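Local coordinates for acyl-[acyl-carrier-protein]--UDP-N-acetylglucosamine O-acyltransferase (Helicobacter pylori, PDB 1J2Z) that catalyses the first step of lipid A biosynthesis, moving a 3-hydroxyacyl chain from acyl carrier protein to the 3-hydroxyl of UDP-N-acetylglucosamine, at residues 164-173 with 183-194; 15-26 with 33-44. All coordinates share one frame; numbering follows the deposited sequence.

Both contacts involve the left-handed parallel beta-helix, near its two ends, with centres about 36 Å apart on opposite sides of the chain's centre. Contact 2 stacks two coils close to the N-terminus; contact 1 joins strands 166-167 and 172-173 to the hairpin that ends the beta-helix and leads to the C-terminal helices. The same sheet runs through both, its first two strands in contact 2 and its last three in contact 1. Coil-on-coil stacking in contact 2 is regular, with inward aliphatic residues, charged residues outside and a larger buried area. In contact 1 the pairing is shorter and broken, and Val183, Met166, Asn194 and Leu173 pack alongside several alanines. Both are partly buried.

Contact 1: 164-173 with 183-194; sequences GCMIAGKSAL and VEGNRAFIRGLN
Backbone bonds between Met166, Ala168 and Val183 carry the first half of this contact. Val183 N gives its hydrogen to Met166 O at 2.7 Å, nearly head-on to the carbonyl, and Val183 O receives Ala168 N at 2.8 Å in an almost straight bond of 177°; Val183 thus pairs in parallel with Ile167. A separate bridge follows, where Ala172 N donates to Gly185 O at 3.2 Å.

The apolar contacts lie on the side of Ile167 and Val183, which point to the same face of the sheet. Leu173, with CG anti to the backbone N (chi1 -173°), sends CD1 across Val183 at about a right angle, 4.0 Å from CG1, and the same methyl meets Ala188 CB at 3.5 Å. The small alanine lets the leucine branch come this near.

Toward the other side, Ala168 CB rests against the extended chain of Glu184, 3.5 Å from CG, while the carboxylate of Glu184 pairs by charge with Arg191. Ser171 OG bonds back to Ala168 O at 2.7 Å, from above the carbonyl plane. Glycine suits position 185, where a side chain would run into Glu184 O and the Phe189 ring.

Met166 and Asn194 cross at about a right angle, with Asn194 at the N-cap position of helix 195-201. Parallel pairing that gives way to the antiparallel hairpin of 181-184 and 189-191 marks the C-terminal end of the left-handed beta-helix.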
loop_
_atom_site.group_PDB
_atom_site.type_symbol
_atom_site.label_atom_id
_atom_site.label_comp_id
_atom_site.label_asym_id
_atom_site.label_seq_id
_atom_site.Cartn_x
_atom_site.Cartn_y
_atom_site.Cartn_z
ATOM N N GLY A 164 22.442 11.437 3.261
ATOM C CA GLY A 164 22.231 11.293 4.689
ATOM C C GLY A 164 20.922 11.733 5.310
ATOM O O GLY A 164 20.878 11.990 6.513
ATOM N N CYS A 165 19.854 11.807 4.525
ATOM C CA CYS A 165 18.567 12.223 5.066
ATOM C C CYS A 165 17.713 11.079 5.580
ATOM O O CYS A 165 17.849 9.929 5.155
ATOM C CB CYS A 165 17.767 12.996 4.018
ATOM S SG CYS A 165 18.394 14.645 3.676
ATOM N N MET A 166 16.827 11.406 6.510
ATOM C CA MET A 166 15.916 10.421 7.064
ATOM C C MET A 166 14.505 10.966 6.933
ATOM O O MET A 166 14.228 12.083 7.362
ATOM C CB MET A 166 16.227 10.151 8.537
ATOM C CG MET A 166 15.362 9.056 9.149
ATOM S SD MET A 166 15.854 8.644 10.835
ATOM C CE MET A 166 17.257 7.556 10.518
ATOM N N ILE A 167 13.619 10.182 6.332
ATOM C CA ILE A 167 12.235 10.598 6.163
ATOM C C ILE A 167 11.334 9.639 6.930
ATOM O O ILE A 167 11.326 8.436 6.663
ATOM C CB ILE A 167 11.831 10.585 4.680
ATOM C CG1 ILE A 167 12.861 11.356 3.862
ATOM C CG2 ILE A 167 10.455 11.221 4.504
ATOM C CD1 ILE A 167 12.544 11.396 2.405
ATOM N N ALA A 168 10.583 10.176 7.884
ATOM C CA ALA A 168 9.680 9.367 8.699
ATOM C C ALA A 168 8.591 8.705 7.861
ATOM O O ALA A 168 8.228 9.197 6.797
ATOM C CB ALA A 168 9.046 10.230 9.785
ATOM N N GLY A 169 8.066 7.590 8.354
ATOM C CA GLY A 169 7.019 6.891 7.635
ATOM C C GLY A 169 5.743 7.706 7.520
ATOM O O GLY A 169 5.547 8.672 8.254
ATOM N N LYS A 170 4.878 7.311 6.591
ATOM C CA LYS A 170 3.605 7.989 6.359
ATOM C C LYS A 170 3.710 9.478 6.037
ATOM O O LYS A 170 2.775 10.236 6.282
ATOM C CB LYS A 170 2.669 7.791 7.557
ATOM C CG LYS A 170 1.925 6.467 7.538
ATOM C CD LYS A 170 0.934 6.378 8.683
ATOM C CE LYS A 170 -0.036 5.225 8.482
ATOM N NZ LYS A 170 -0.923 5.452 7.304
ATOM N N SER A 171 4.839 9.902 5.483
ATOM C CA SER A 171 4.996 11.307 5.133
ATOM C C SER A 171 4.627 11.515 3.671
ATOM O O SER A 171 4.548 10.563 2.892
ATOM C CB SER A 171 6.444 11.758 5.340
ATOM O OG SER A 171 6.869 11.551 6.671
ATOM N N ALA A 172 4.393 12.772 3.312
ATOM C CA ALA A 172 4.075 13.154 1.944
ATOM C C ALA A 172 5.023 14.321 1.696
ATOM O O ALA A 172 4.810 15.417 2.211
ATOM C CB ALA A 172 2.619 13.606 1.836
ATOM N N LEU A 173 6.080 14.078 0.927
ATOM C CA LEU A 173 7.082 15.108 0.661
ATOM C C LEU A 173 6.931 15.764 -0.707
ATOM O O LEU A 173 6.952 15.089 -1.742
ATOM C CB LEU A 173 8.485 14.506 0.803
ATOM C CG LEU A 173 9.698 15.438 0.725
ATOM C CD1 LEU A 173 9.638 16.485 1.848
ATOM C CD2 LEU A 173 10.973 14.604 0.848
ATOM N N VAL A 183 13.119 14.430 8.080
ATOM C CA VAL A 183 11.835 14.989 7.676
ATOM C C VAL A 183 10.673 14.140 8.179
ATOM O O VAL A 183 10.823 12.941 8.414
ATOM C CB VAL A 183 11.756 15.094 6.140
ATOM C CG1 VAL A 183 10.407 15.652 5.712
ATOM C CG2 VAL A 183 12.877 15.981 5.632
ATOM N N GLU A 184 9.511 14.772 8.330
ATOM C CA GLU A 184 8.320 14.082 8.811
ATOM C C GLU A 184 7.069 14.938 8.619
ATOM O O GLU A 184 7.156 16.163 8.532
ATOM C CB GLU A 184 8.500 13.751 10.293
ATOM C CG GLU A 184 7.318 13.072 10.952
ATOM C CD GLU A 184 7.606 12.698 12.396
ATOM O OE1 GLU A 184 7.874 13.610 13.208
ATOM O OE2 GLU A 184 7.570 11.489 12.713
ATOM N N GLY A 185 5.910 14.289 8.545
ATOM C CA GLY A 185 4.661 15.017 8.390
ATOM C C GLY A 185 3.963 14.804 7.064
ATOM O O GLY A 185 4.606 14.471 6.067
ATOM N N ASN A 186 2.644 14.989 7.045
ATOM C CA ASN A 186 1.903 14.817 5.804
ATOM C C ASN A 186 2.603 15.744 4.829
ATOM O O ASN A 186 3.355 15.286 3.976
ATOM C CB ASN A 186 0.437 15.212 5.970
ATOM C CG ASN A 186 -0.474 14.461 5.015
ATOM O OD1 ASN A 186 -0.340 14.568 3.796
ATOM N ND2 ASN A 186 -1.400 13.686 5.569
ATOM N N ARG A 187 2.373 17.047 4.952
ATOM C CA ARG A 187 3.076 17.981 4.087
ATOM C C ARG A 187 4.410 18.115 4.818
ATOM O O ARG A 187 4.642 19.065 5.567
ATOM C CB ARG A 187 2.344 19.321 4.016
ATOM C CG ARG A 187 2.550 20.034 2.688
ATOM C CD ARG A 187 1.645 21.250 2.511
ATOM N NE ARG A 187 2.196 22.464 3.111
ATOM C CZ ARG A 187 2.140 22.763 4.404
ATOM N NH1 ARG A 187 1.550 21.938 5.259
ATOM N NH2 ARG A 187 2.680 23.893 4.842
ATOM N N ALA A 188 5.262 17.115 4.611
ATOM C CA ALA A 188 6.576 17.004 5.239
ATOM C C ALA A 188 7.412 18.275 5.374
ATOM O O ALA A 188 7.436 19.119 4.478
ATOM C CB ALA A 188 7.388 15.933 4.516
ATOM N N PHE A 189 8.108 18.382 6.506
ATOM C CA PHE A 189 8.981 19.517 6.810
ATOM C C PHE A 189 10.202 19.011 7.584
ATOM O O PHE A 189 10.181 17.904 8.124
ATOM C CB PHE A 189 8.225 20.557 7.646
ATOM C CG PHE A 189 7.693 20.018 8.946
ATOM C CD1 PHE A 189 8.525 19.880 10.054
ATOM C CD2 PHE A 189 6.365 19.617 9.055
ATOM C CE1 PHE A 189 8.041 19.348 11.252
ATOM C CE2 PHE A 189 5.871 19.083 10.248
ATOM C CZ PHE A 189 6.712 18.949 11.348
ATOM N N ILE A 190 11.256 19.820 7.641
ATOM C CA ILE A 190 12.481 19.440 8.344
ATOM C C ILE A 190 12.353 19.623 9.854
ATOM O O ILE A 190 12.041 20.712 10.329
ATOM C CB ILE A 190 13.686 20.265 7.828
ATOM C CG1 ILE A 190 13.863 20.029 6.323
ATOM C CG2 ILE A 190 14.953 19.873 8.583
ATOM C CD1 ILE A 190 14.906 20.913 5.676
ATOM N N ARG A 191 12.608 18.552 10.603
ATOM C CA ARG A 191 12.501 18.580 12.060
ATOM C C ARG A 191 13.837 18.640 12.780
ATOM O O ARG A 191 13.880 18.711 14.008
ATOM C CB ARG A 191 11.744 17.348 12.559
ATOM C CG ARG A 191 10.287 17.301 12.161
ATOM C CD ARG A 191 9.622 15.985 12.563
ATOM N NE ARG A 191 9.669 15.723 14.002
ATOM C CZ ARG A 191 10.696 15.161 14.636
ATOM N NH1 ARG A 191 11.779 14.790 13.966
ATOM N NH2 ARG A 191 10.637 14.964 15.945
ATOM N N GLY A 192 14.926 18.598 12.026
ATOM C CA GLY A 192 16.238 18.640 12.641
ATOM C C GLY A 192 17.253 17.909 11.794
ATOM O O GLY A 192 17.044 17.725 10.593
ATOM N N LEU A 193 18.350 17.483 12.409
ATOM C CA LEU A 193 19.391 16.776 11.675
ATOM C C LEU A 193 19.426 15.281 11.957
ATOM O O LEU A 193 19.019 14.824 13.025
ATOM C CB LEU A 193 20.762 17.379 11.982
ATOM C CG LEU A 193 20.981 18.850 11.614
ATOM C CD1 LEU A 193 22.464 19.187 11.758
ATOM C CD2 LEU A 193 20.522 19.107 10.185
ATOM N N ASN A 194 19.919 14.530 10.979
ATOM C CA ASN A 194 20.044 13.083 11.081
ATOM C C ASN A 194 21.344 12.802 11.826
ATOM O O ASN A 194 22.323 12.327 11.251
ATOM C CB ASN A 194 20.084 12.469 9.680
ATOM C CG ASN A 194 19.996 10.958 9.700
ATOM O OD1 ASN A 194 19.905 10.320 8.651
ATOM N ND2 ASN A 194 20.029 10.375 10.892
#

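Contact 2: 15-26 with 33-44; sequences EINKGVEIGEFC and KLDEGVKLHNNV
Two successive coils of the left-handed parallel beta-helix, the fold of hexapeptide-repeat acyltransferases, stack here eighteen residues apart: Glu15 lies on Lys33, Ile16 on Leu34, Glu21 on Lys39 and Ile22 on Leu40. Leu34 N bonds to Glu15 O at 2.9 Å, and Glu21 uses both backbone atoms, its N reaching Val38 O and its O receiving Leu40 N at 2.7 Å.

Branched aliphatic residues suit the inside. Ile16 and Leu34 lie side by side, CD1 to CD1 at 3.5 Å, and the same Leu34 methyl receives Val20 CG1 from across at 3.9 Å. Leu34 reaches them with CG beside the backbone N (chi1 -55°). Outside, Glu21 OE1 and Lys39 NZ are 4.4 Å apart, too far for a salt bridge; one water joins them, donating to OE1 and accepting from NZ.

Type II turns at Asn17-Val20 and Asp35-Val38 place Gly19 over Gly37, each at a positive phi that glycine takes easily. At the next corner Asn43 N bonds to Glu24 O at 2.7 Å. The Asn43 amide runs alongside Phe25, its ND2 near the ring edge and bonded in plane to Asn42 OD1.

Ile28, on strand 27-28 of the third wall, packs inward on Ile22, Leu34 and Leu40; strands 49-52 and 57-58 continue the stack beyond 33-44, and Phe25 meets its copies in both neighbouring subunits edge-to-face.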
loop_
_atom_site.group_PDB
_atom_site.type_symbol
_atom_site.label_atom_id
_atom_site.label_comp_id
_atom_site.label_asym_id
_atom_site.label_seq_id
_atom_site.Cartn_x
_atom_site.Cartn_y
_atom_site.Cartn_z
ATOM N N GLU A 15 21.080 -11.337 -21.702
ATOM C CA GLU A 15 22.457 -11.689 -21.377
ATOM C C GLU A 15 22.523 -12.073 -19.901
ATOM O O GLU A 15 22.280 -11.246 -19.025
ATOM C CB GLU A 15 23.380 -10.505 -21.670
ATOM C CG GLU A 15 23.360 -10.072 -23.135
ATOM C CD GLU A 15 24.025 -11.085 -24.051
ATOM O OE1 GLU A 15 23.657 -11.148 -25.245
ATOM O OE2 GLU A 15 24.924 -11.810 -23.577
ATOM N N ILE A 16 22.833 -13.338 -19.641
ATOM C CA ILE A 16 22.914 -13.859 -18.282
ATOM C C ILE A 16 24.353 -14.265 -17.981
ATOM O O ILE A 16 24.840 -15.254 -18.516
ATOM C CB ILE A 16 22.032 -15.110 -18.118
ATOM C CG1 ILE A 16 20.644 -14.870 -18.727
ATOM C CG2 ILE A 16 21.930 -15.474 -16.641
ATOM C CD1 ILE A 16 19.841 -13.768 -18.056
ATOM N N ASN A 17 25.023 -13.508 -17.120
ATOM C CA ASN A 17 26.411 -13.797 -16.769
ATOM C C ASN A 17 26.514 -15.063 -15.929
ATOM O O ASN A 17 25.505 -15.696 -15.607
ATOM C CB ASN A 17 27.019 -12.617 -16.005
ATOM C CG ASN A 17 28.548 -12.636 -15.999
ATOM O OD1 ASN A 17 29.185 -11.812 -15.342
ATOM N ND2 ASN A 17 29.139 -13.571 -16.738
ATOM N N LYS A 18 27.742 -15.430 -15.575
ATOM C CA LYS A 18 27.981 -16.625 -14.783
ATOM C C LYS A 18 27.591 -16.449 -13.319
ATOM O O LYS A 18 27.561 -15.333 -12.799
ATOM C CB LYS A 18 29.456 -17.032 -14.884
ATOM C CG LYS A 18 29.828 -18.208 -13.992
ATOM C CD LYS A 18 28.898 -19.393 -14.233
ATOM C CE LYS A 18 29.046 -20.449 -13.151
ATOM N NZ LYS A 18 27.981 -21.482 -13.256
ATOM N N GLY A 19 27.285 -17.566 -12.664
ATOM C CA GLY A 19 26.909 -17.538 -11.261
ATOM C C GLY A 19 25.510 -17.024 -10.971
ATOM O O GLY A 19 25.132 -16.893 -9.810
ATOM N N VAL A 20 24.731 -16.739 -12.010
ATOM C CA VAL A 20 23.376 -16.227 -11.815
ATOM C C VAL A 20 22.363 -17.308 -11.430
ATOM O O VAL A 20 22.317 -18.371 -12.034
ATOM C CB VAL A 20 22.858 -15.507 -13.082
ATOM C CG1 VAL A 20 21.410 -15.059 -12.882
ATOM C CG2 VAL A 20 23.742 -14.307 -13.390
ATOM N N GLU A 21 21.555 -17.019 -10.417
ATOM C CA GLU A 21 20.528 -17.947 -9.964
ATOM C C GLU A 21 19.164 -17.397 -10.362
ATOM O O GLU A 21 18.858 -16.229 -10.111
ATOM C CB GLU A 21 20.587 -18.110 -8.446
ATOM C CG GLU A 21 21.876 -18.721 -7.937
ATOM C CD GLU A 21 21.898 -18.821 -6.425
ATOM O OE1 GLU A 21 20.987 -19.464 -5.862
ATOM O OE2 GLU A 21 22.821 -18.254 -5.803
ATOM N N ILE A 22 18.346 -18.242 -10.978
ATOM C CA ILE A 22 17.020 -17.829 -11.419
ATOM C C ILE A 22 16.001 -18.842 -10.905
ATOM O O ILE A 22 16.065 -20.024 -11.240
ATOM C CB ILE A 22 16.969 -17.738 -12.964
ATOM C CG1 ILE A 22 17.966 -16.677 -13.444
ATOM C CG2 ILE A 22 15.563 -17.394 -13.431
ATOM C CD1 ILE A 22 18.047 -16.528 -14.956
ATOM N N GLY A 23 15.070 -18.368 -10.082
ATOM C CA GLY A 23 14.066 -19.249 -9.509
ATOM C C GLY A 23 12.992 -19.699 -10.473
ATOM O O GLY A 23 12.990 -19.309 -11.639
ATOM N N GLU A 24 12.066 -20.515 -9.976
ATOM C CA GLU A 24 10.970 -21.046 -10.784
ATOM C C GLU A 24 10.068 -19.962 -11.374
ATOM O O GLU A 24 9.768 -18.962 -10.726
ATOM C CB GLU A 24 10.093 -21.980 -9.939
ATOM C CG GLU A 24 10.848 -23.045 -9.169
ATOM C CD GLU A 24 11.267 -24.210 -10.033
ATOM O OE1 GLU A 24 11.977 -25.093 -9.516
ATOM O OE2 GLU A 24 10.883 -24.248 -11.225
ATOM N N PHE A 25 9.636 -20.183 -12.610
ATOM C CA PHE A 25 8.721 -19.282 -13.302
ATOM C C PHE A 25 9.142 -17.828 -13.511
ATOM O O PHE A 25 8.286 -16.969 -13.701
ATOM C CB PHE A 25 7.355 -19.308 -12.597
ATOM C CG PHE A 25 6.810 -20.699 -12.383
ATOM C CD1 PHE A 25 6.475 -21.139 -11.106
ATOM C CD2 PHE A 25 6.662 -21.577 -13.455
ATOM C CE1 PHE A 25 6.000 -22.436 -10.890
ATOM C CE2 PHE A 25 6.189 -22.879 -13.257
ATOM C CZ PHE A 25 5.858 -23.310 -11.970
ATOM N N CYS A 26 10.433 -17.521 -13.469
ATOM C CA CYS A 26 10.825 -16.136 -13.711
ATOM C C CYS A 26 10.546 -15.838 -15.180
ATOM O O CYS A 26 10.566 -16.745 -16.011
ATOM C CB CYS A 26 12.311 -15.912 -13.421
ATOM S SG CYS A 26 12.729 -15.710 -11.669
ATOM N N LYS A 33 19.752 -7.796 -18.802
ATOM C CA LYS A 33 21.137 -8.175 -18.573
ATOM C C LYS A 33 21.291 -8.426 -17.080
ATOM O O LYS A 33 20.889 -7.600 -16.261
ATOM C CB LYS A 33 22.084 -7.057 -19.004
ATOM C CG LYS A 33 21.979 -6.700 -20.475
ATOM C CD LYS A 33 22.832 -5.495 -20.803
ATOM C CE LYS A 33 22.675 -5.119 -22.261
ATOM N NZ LYS A 33 21.241 -4.989 -22.649
ATOM N N LEU A 34 21.850 -9.576 -16.727
ATOM C CA LEU A 34 22.056 -9.918 -15.327
ATOM C C LEU A 34 23.543 -10.163 -15.113
ATOM O O LEU A 34 24.117 -11.097 -15.675
ATOM C CB LEU A 34 21.261 -11.176 -14.960
ATOM C CG LEU A 34 19.750 -11.157 -15.232
ATOM C CD1 LEU A 34 19.150 -12.494 -14.825
ATOM C CD2 LEU A 34 19.092 -10.021 -14.456
ATOM N N ASP A 35 24.167 -9.316 -14.306
ATOM C CA ASP A 35 25.590 -9.441 -14.036
ATOM C C ASP A 35 25.844 -10.598 -13.074
ATOM O O ASP A 35 24.911 -11.216 -12.553
ATOM C CB ASP A 35 26.133 -8.128 -13.457
ATOM C CG ASP A 35 27.621 -7.911 -13.766
ATOM O OD1 ASP A 35 28.126 -6.799 -13.511
ATOM O OD2 ASP A 35 28.282 -8.847 -14.259
ATOM N N GLU A 36 27.120 -10.882 -12.854
ATOM C CA GLU A 36 27.554 -11.965 -11.985
ATOM C C GLU A 36 26.949 -12.022 -10.586
ATOM O O GLU A 36 26.805 -11.002 -9.907
ATOM C CB GLU A 36 29.081 -11.932 -11.860
ATOM C CG GLU A 36 29.650 -12.927 -10.864
ATOM C CD GLU A 36 31.175 -12.923 -10.842
ATOM O OE1 GLU A 36 31.771 -11.862 -10.549
ATOM O OE2 GLU A 36 31.775 -13.980 -11.125
ATOM N N GLY A 37 26.601 -13.236 -10.165
ATOM C CA GLY A 37 26.068 -13.443 -8.833
ATOM C C GLY A 37 24.648 -12.990 -8.553
ATOM O O GLY A 37 24.205 -13.063 -7.407
ATOM N N VAL A 38 23.935 -12.515 -9.571
ATOM C CA VAL A 38 22.558 -12.077 -9.361
ATOM C C VAL A 38 21.681 -13.252 -8.950
ATOM O O VAL A 38 21.798 -14.345 -9.505
ATOM C CB VAL A 38 21.951 -11.451 -10.639
ATOM C CG1 VAL A 38 20.415 -11.420 -10.537
ATOM C CG2 VAL A 38 22.490 -10.041 -10.833
ATOM N N LYS A 39 20.807 -13.025 -7.973
ATOM C CA LYS A 39 19.901 -14.071 -7.524
ATOM C C LYS A 39 18.441 -13.646 -7.633
ATOM O O LYS A 39 17.997 -12.715 -6.963
ATOM C CB LYS A 39 20.193 -14.487 -6.076
ATOM C CG LYS A 39 19.221 -15.552 -5.573
ATOM C CD LYS A 39 19.543 -16.040 -4.162
ATOM C CE LYS A 39 18.555 -17.116 -3.729
ATOM N NZ LYS A 39 18.928 -17.735 -2.429
ATOM N N LEU A 40 17.700 -14.342 -8.485
ATOM C CA LEU A 40 16.290 -14.061 -8.668
ATOM C C LEU A 40 15.522 -15.194 -8.026
ATOM O O LEU A 40 15.755 -16.358 -8.345
ATOM C CB LEU A 40 15.927 -14.012 -10.154
ATOM C CG LEU A 40 16.655 -13.025 -11.062
ATOM C CD1 LEU A 40 16.052 -13.107 -12.457
ATOM C CD2 LEU A 40 16.532 -11.617 -10.507
ATOM N N HIS A 41 14.613 -14.867 -7.116
ATOM C CA HIS A 41 13.808 -15.909 -6.502
ATOM C C HIS A 41 12.777 -16.318 -7.537
ATOM O O HIS A 41 12.846 -15.889 -8.687
ATOM C CB HIS A 41 13.132 -15.383 -5.239
ATOM C CG HIS A 41 14.095 -15.096 -4.129
ATOM N ND1 HIS A 41 13.972 -15.649 -2.873
ATOM C CD2 HIS A 41 15.214 -14.335 -4.096
ATOM C CE1 HIS A 41 14.974 -15.243 -2.115
ATOM N NE2 HIS A 41 15.743 -14.443 -2.834
ATOM N N ASN A 42 11.828 -17.154 -7.148
ATOM C CA ASN A 42 10.804 -17.575 -8.092
ATOM C C ASN A 42 9.918 -16.398 -8.493
ATOM O O ASN A 42 9.759 -15.440 -7.740
ATOM C CB ASN A 42 9.927 -18.660 -7.463
ATOM C CG ASN A 42 9.090 -18.133 -6.305
ATOM O OD1 ASN A 42 7.920 -17.768 -6.476
ATOM N ND2 ASN A 42 9.691 -18.075 -5.126
ATOM N N ASN A 43 9.367 -16.474 -9.699
ATOM C CA ASN A 43 8.429 -15.471 -10.189
ATOM C C ASN A 43 8.848 -14.004 -10.238
ATOM O O ASN A 43 8.066 -13.121 -9.872
ATOM C CB ASN A 43 7.128 -15.590 -9.392
ATOM C CG ASN A 43 6.396 -16.891 -9.665
ATOM O OD1 ASN A 43 5.773 -17.057 -10.714
ATOM N ND2 ASN A 43 6.478 -17.822 -8.729
ATOM N N VAL A 44 10.073 -13.734 -10.669
ATOM C CA VAL A 44 10.498 -12.349 -10.814
ATOM C C VAL A 44 10.257 -11.995 -12.286
ATOM O O VAL A 44 10.535 -12.801 -13.179
ATOM C CB VAL A 44 12.000 -12.157 -10.490
ATOM C CG1 VAL A 44 12.441 -10.750 -10.885
ATOM C CG2 VAL A 44 12.250 -12.379 -9.000
HETATM O O HOH W 1 21.021 -19.366 -3.196
HETATM O O HOH W 2 6.565 -14.857 -12.883
#